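Side-chain contacts in alpha-fucosidase GH29 (Fusarium graminearum, PDB 4PSR), which hydrolyses alpha-linked L-fucose from glycans as a probably secreted family GH29 glycosidase, probably acting on the fucose that decorates glycoprotein sugar chains: residues G370-D375 and Y417-G422; I109-G114 and K357-I362. All coordinates share one frame; numbering follows the deposited sequence. Where two conformers were deposited one is given.

Contact 1: residues G370-D375 and Y417-G422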
loop_
_atom_site.group_PDB
_atom_site.type_symbol
_atom_site.label_atom_id
_atom_site.label_comp_id
_atom_site.label_asym_id
_atom_site.label_seq_id
_atom_site.Cartn_x
_atom_site.Cartn_y
_atom_site.Cartn_z
ATOM N N GLY A 370 17.004 -5.757 6.278
ATOM C CA GLY A 370 16.245 -6.178 5.098
ATOM C C GLY A 370 15.918 -7.668 5.028
ATOM O O GLY A 370 14.895 -8.054 4.445
ATOM N N GLU A 371 16.754 -8.523 5.620
ATOM C CA GLU A 371 16.499 -9.960 5.651
ATOM C C GLU A 371 15.110 -10.295 6.250
ATOM O O GLU A 371 14.472 -11.285 5.870
ATOM C CB GLU A 371 17.593 -10.679 6.460
ATOM C CG GLU A 371 17.371 -12.188 6.539
ATOM C CD GLU A 371 18.393 -12.933 7.392
ATOM O OE1 GLU A 371 19.400 -12.340 7.813
ATOM O OE2 GLU A 371 18.147 -14.112 7.664
ATOM N N ALA A 372 14.668 -9.492 7.207
ATOM C CA ALA A 372 13.389 -9.703 7.872
ATOM C C ALA A 372 12.192 -9.115 7.104
ATOM O O ALA A 372 11.049 -9.282 7.532
ATOM C CB ALA A 372 13.432 -9.130 9.289
ATOM N N VAL A 373 12.477 -8.391 6.027
ATOM C CA VAL A 373 11.457 -7.640 5.295
ATOM C C VAL A 373 11.390 -8.123 3.850
ATOM O O VAL A 373 10.421 -8.790 3.454
ATOM C CB VAL A 373 11.712 -6.121 5.403
ATOM C CG1 VAL A 373 10.636 -5.339 4.636
ATOM C CG2 VAL A 373 11.719 -5.685 6.867
ATOM N N TYR A 374 12.366 -7.767 3.029
ATOM C CA TYR A 374 12.331 -8.167 1.631
ATOM C C TYR A 374 12.266 -9.666 1.504
ATOM O O TYR A 374 12.892 -10.404 2.277
ATOM C CB TYR A 374 13.578 -7.704 0.927
ATOM C CG TYR A 374 13.853 -6.219 1.015
ATOM C CD1 TYR A 374 13.018 -5.277 0.424
ATOM C CD2 TYR A 374 15.023 -5.765 1.603
ATOM C CE1 TYR A 374 13.335 -3.911 0.464
ATOM C CE2 TYR A 374 15.348 -4.432 1.667
ATOM C CZ TYR A 374 14.520 -3.501 1.069
ATOM O OH TYR A 374 14.860 -2.181 1.105
ATOM N N ASP A 375 11.511 -10.115 0.508
ATOM C CA ASP A 375 11.479 -11.530 0.131
ATOM C C ASP A 375 10.854 -12.432 1.185
ATOM O O ASP A 375 10.874 -13.642 1.027
ATOM C CB ASP A 375 12.901 -12.064 -0.201
ATOM C CG ASP A 375 13.600 -11.270 -1.280
ATOM O OD1 ASP A 375 12.967 -10.545 -2.055
ATOM O OD2 ASP A 375 14.845 -11.338 -1.319
ATOM N N TYR A 417 11.095 -14.633 11.716
ATOM C CA TYR A 417 11.682 -13.380 12.171
ATOM C C TYR A 417 10.726 -12.726 13.151
ATOM O O TYR A 417 9.533 -12.563 12.853
ATOM C CB TYR A 417 11.956 -12.445 10.990
ATOM C CG TYR A 417 12.944 -13.033 10.003
ATOM C CD1 TYR A 417 14.311 -12.995 10.262
ATOM C CD2 TYR A 417 12.508 -13.681 8.853
ATOM C CE1 TYR A 417 15.206 -13.555 9.400
ATOM C CE2 TYR A 417 13.419 -14.270 7.992
ATOM C CZ TYR A 417 14.755 -14.185 8.259
ATOM O OH TYR A 417 15.670 -14.785 7.393
ATOM N N VAL A 418 11.242 -12.412 14.324
ATOM C CA VAL A 418 10.504 -11.763 15.391
ATOM C C VAL A 418 11.103 -10.396 15.584
ATOM O O VAL A 418 12.212 -10.252 16.123
ATOM C CB VAL A 418 10.612 -12.542 16.697
ATOM C CG1 VAL A 418 9.854 -11.802 17.813
ATOM C CG2 VAL A 418 10.095 -13.961 16.506
ATOM N N THR A 419 10.386 -9.383 15.124
ATOM C CA THR A 419 10.902 -8.031 15.138
ATOM C C THR A 419 10.252 -7.260 16.276
ATOM O O THR A 419 9.038 -7.136 16.328
ATOM C CB THR A 419 10.691 -7.297 13.769
ATOM O OG1 THR A 419 11.413 -7.977 12.729
ATOM C CG2 THR A 419 11.211 -5.893 13.831
ATOM N N VAL A 420 11.075 -6.779 17.207
ATOM C CA VAL A 420 10.607 -6.094 18.410
ATOM C C VAL A 420 10.803 -4.592 18.210
ATOM O O VAL A 420 11.835 -4.150 17.728
ATOM C CB VAL A 420 11.296 -6.639 19.713
ATOM C CG1 VAL A 420 12.802 -6.370 19.722
ATOM C CG2 VAL A 420 10.630 -6.102 20.977
ATOM N N LEU A 421 9.780 -3.802 18.560
ATOM C CA LEU A 421 9.718 -2.398 18.177
ATOM C C LEU A 421 10.363 -1.423 19.172
ATOM O O LEU A 421 10.102 -0.216 19.122
ATOM C CB LEU A 421 8.261 -2.029 17.879
ATOM C CG LEU A 421 7.532 -2.903 16.835
ATOM C CD1 LEU A 421 6.156 -2.342 16.462
ATOM C CD2 LEU A 421 8.348 -3.104 15.542
ATOM N N GLY A 422 11.261 -1.956 20.008
ATOM C CA GLY A 422 12.057 -1.185 20.937
ATOM C C GLY A 422 12.997 -2.142 21.636
ATOM O O GLY A 422 12.781 -3.362 21.601
#
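Glu371 and Ala372 meet Tyr417 in a buried seam between the (beta/alpha)8 barrel and the C-terminal beta domain, a tyrosine laid against a 3-10 turn and held at its hydroxyl by a carboxylate. The turn, residues 370-372, directly follows helix 353-369 of the barrel; Tyr417 lies on strand 415-420, an inner strand of the antiparallel sheet. Backbones come nearest at Ala372 and Tyr417, whose CA atoms are 5.9 Å apart. Evidence for a CH-pi contact is direct: Ala372 CA stands 4.1 Å from the centroid of the Tyr417 ring, only 16° off the ring normal. Glu371 O lies above the same face, nearer the rim. Ala372 CB completes the apolar part, 4.0 Å from Tyr417 CG, and Thr419 OG1 brushes this methyl group from farther along the strand. Glu371 reaches the far end of the ring because its CG is anti to the backbone N (chi1 179°) and the chain stays extended beyond it. Its carboxylate is turned steeply to the ring plane, with OE2 at the ring edge. Lys488 forms a salt bridge with Glu371 OE2, while Tyr458 OH bonds to OE1, which would restrict rotation of the carboxylate. Tyr417 OH donates to Glu371 OE2 over 2.6 Å, arriving on the anti side of that oxygen and 19° out of the carboxylate plane.

Contact 2: residues I109-G114 and K357-I362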
loop_
_atom_site.group_PDB
_atom_site.type_symbol
_atom_site.label_atom_id
_atom_site.label_comp_id
_atom_site.label_asym_id
_atom_site.label_seq_id
_atom_site.Cartn_x
_atom_site.Cartn_y
_atom_site.Cartn_z
ATOM N N ILE A 109 15.761 10.882 -6.949
ATOM C CA ILE A 109 15.733 9.436 -7.169
ATOM C C ILE A 109 16.860 8.697 -6.427
ATOM O O ILE A 109 16.643 7.609 -5.973
ATOM C CB ILE A 109 15.655 9.088 -8.659
ATOM C CG1 ILE A 109 14.344 9.633 -9.254
ATOM C CG2 ILE A 109 15.717 7.579 -8.891
ATOM C CD1 ILE A 109 13.015 9.204 -8.538
ATOM N N LYS A 110 18.030 9.309 -6.295
ATOM C CA LYS A 110 19.091 8.698 -5.504
ATOM C C LYS A 110 18.679 8.557 -4.032
ATOM O O LYS A 110 18.975 7.541 -3.401
ATOM C CB LYS A 110 20.408 9.494 -5.603
ATOM C CG LYS A 110 21.069 9.487 -6.972
ATOM C CD LYS A 110 21.470 8.115 -7.410
ATOM C CE LYS A 110 22.273 8.160 -8.700
ATOM N NZ LYS A 110 22.593 6.787 -9.153
ATOM N N ILE A 111 18.002 9.571 -3.485
ATOM C CA ILE A 111 17.477 9.522 -2.126
ATOM C C ILE A 111 16.417 8.411 -1.991
ATOM O O ILE A 111 16.401 7.645 -1.040
ATOM C CB ILE A 111 16.918 10.910 -1.702
ATOM C CG1 ILE A 111 18.062 11.923 -1.580
ATOM C CG2 ILE A 111 16.137 10.812 -0.411
ATOM C CD1 ILE A 111 17.628 13.367 -1.676
ATOM N N VAL A 112 15.526 8.328 -2.974
ATOM C CA VAL A 112 14.514 7.279 -2.960
ATOM C C VAL A 112 15.174 5.874 -3.004
ATOM O O VAL A 112 14.804 4.975 -2.264
ATOM C CB VAL A 112 13.493 7.497 -4.093
ATOM C CG1 VAL A 112 12.582 6.304 -4.236
ATOM C CG2 VAL A 112 12.658 8.769 -3.817
ATOM N N LYS A 113 16.161 5.704 -3.877
ATOM C CA LYS A 113 16.892 4.447 -3.941
ATOM C C LYS A 113 17.539 4.140 -2.589
ATOM O O LYS A 113 17.473 3.016 -2.075
ATOM C CB LYS A 113 17.964 4.509 -5.026
ATOM C CG LYS A 113 18.770 3.242 -5.159
ATOM C CD LYS A 113 17.913 2.047 -5.568
ATOM C CE LYS A 113 18.752 0.811 -5.866
ATOM N NZ LYS A 113 17.905 -0.334 -6.286
ATOM N N GLY A 114 18.138 5.165 -2.002
ATOM C CA GLY A 114 18.797 5.037 -0.712
ATOM C C GLY A 114 17.869 4.689 0.446
ATOM O O GLY A 114 18.286 4.108 1.441
ATOM N N LYS A 357 15.644 13.259 5.605
ATOM C CA LYS A 357 16.074 12.559 6.819
ATOM C C LYS A 357 15.225 11.310 7.120
ATOM O O LYS A 357 15.761 10.260 7.463
ATOM C CB LYS A 357 16.080 13.522 8.002
ATOM C CG LYS A 357 16.195 12.884 9.380
ATOM C CD LYS A 357 17.539 12.206 9.643
ATOM C CE LYS A 357 17.770 12.029 11.149
ATOM N NZ LYS A 357 16.490 11.797 11.904
ATOM N N VAL A 358 13.905 11.414 6.986
ATOM C CA VAL A 358 13.062 10.243 7.170
ATOM C C VAL A 358 13.429 9.142 6.169
ATOM O O VAL A 358 13.559 7.986 6.553
ATOM C CB VAL A 358 11.572 10.636 7.061
ATOM C CG1 VAL A 358 10.692 9.420 7.024
ATOM C CG2 VAL A 358 11.202 11.534 8.251
ATOM N N LEU A 359 13.581 9.489 4.891
ATOM C CA LEU A 359 13.910 8.485 3.891
ATOM C C LEU A 359 15.270 7.853 4.185
ATOM O O LEU A 359 15.426 6.651 4.067
ATOM C CB LEU A 359 13.933 9.104 2.483
ATOM C CG LEU A 359 12.543 9.471 1.970
ATOM C CD1 LEU A 359 12.651 10.376 0.778
ATOM C CD2 LEU A 359 11.772 8.240 1.601
ATOM N N ASN A 360 16.263 8.674 4.567
ATOM C CA ASN A 360 17.585 8.156 4.937
ATOM C C ASN A 360 17.482 7.153 6.098
ATOM O O ASN A 360 18.117 6.080 6.088
ATOM C CB ASN A 360 18.505 9.288 5.379
ATOM C CG ASN A 360 18.941 10.223 4.276
ATOM O OD1 ASN A 360 18.814 9.969 3.078
ATOM N ND2 ASN A 360 19.493 11.339 4.697
ATOM N N ASP A 361 16.669 7.482 7.097
ATOM C CA ASP A 361 16.487 6.627 8.268
ATOM C C ASP A 361 15.778 5.308 7.933
ATOM O O ASP A 361 16.124 4.252 8.452
ATOM C CB ASP A 361 15.672 7.318 9.376
ATOM C CG ASP A 361 16.419 8.439 10.076
ATOM O OD1 ASP A 361 17.661 8.500 9.937
ATOM O OD2 ASP A 361 15.750 9.240 10.779
ATOM N N ILE A 362 14.748 5.356 7.081
ATOM C CA ILE A 362 14.145 4.101 6.610
ATOM C C ILE A 362 15.192 3.240 5.889
ATOM O O ILE A 362 15.247 2.030 6.085
ATOM C CB ILE A 362 12.915 4.390 5.690
ATOM C CG1 ILE A 362 11.815 5.097 6.477
ATOM C CG2 ILE A 362 12.412 3.087 5.072
ATOM C CD1 ILE A 362 10.765 5.713 5.537
HETATM O O HOH W 1 18.029 7.822 1.382
#
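Ile111 and Leu359 pack against each other where helix 105-114 runs beside helix 353-369 on the outer layer of the (beta/alpha)8 barrel. The interface is small, 176 Å² summed over both segments, and one branch of Ile111 makes the close apolar approach. Ile111 CG2 comes to 3.7 Å from Leu359 CD1 and 4.0 Å from Leu359 CB, resting in the angle between the start of the leucine side chain and one of its methyl groups. The torsion explains which branch is used, since with chi1 at -67° CG2 lies anti to the backbone N of Ile111 and extends toward the other helix, while CG1 is turned to the side of that N. The two side chains cross at about a right angle, so they meet over a few atoms and do not lie alongside one another.

The polar link is indirect. A water donates to Ile111 O over 2.9 Å and to Asn360 OD1 over 2.8 Å, spanning the helices at the exposed margin of the apolar contact. Both protons of this water are thereby used, and its two acceptors are a main-chain carbonyl and a side-chain amide oxygen. Within helix 353-369, Lys357 NZ forms a 2.9 Å salt bridge with Asp361 OD2, which accepts through its syn lone pair; Ser322 OG, on helix 322-334, is a second partner of OD2.

Beneath the helices lies the barrel wall. Val112 touches Val31 of strand 29-33 and Ile343 of strand 337-343, and Leu359 also packs on Ile343, so the pair straddles the junction of the first and last strands. On its other flank, helix 353-369 meets helix 322-334 through Val358 and Ile362.

Helix 353-369 ties the two sites together: contact 2 uses its middle turns against another barrel helix, and contact 1 begins directly after its last residue. The centres are 19 Å apart and the nearest atoms about 7 Å, without touching, so the link is through the chain. Along the sequence they lie in series. Contact 2 belongs to the closure of the barrel, whereas contact 1 joins the barrel to the C-terminal sheet. Helix 322-334 borders both, through Leu330 near contact 1 and Met325 and Val326 near contact 2. Neither contact includes a residue lining the bound fucose, such as His34 or Asp226, consistent with both being structural packing away from the sugar.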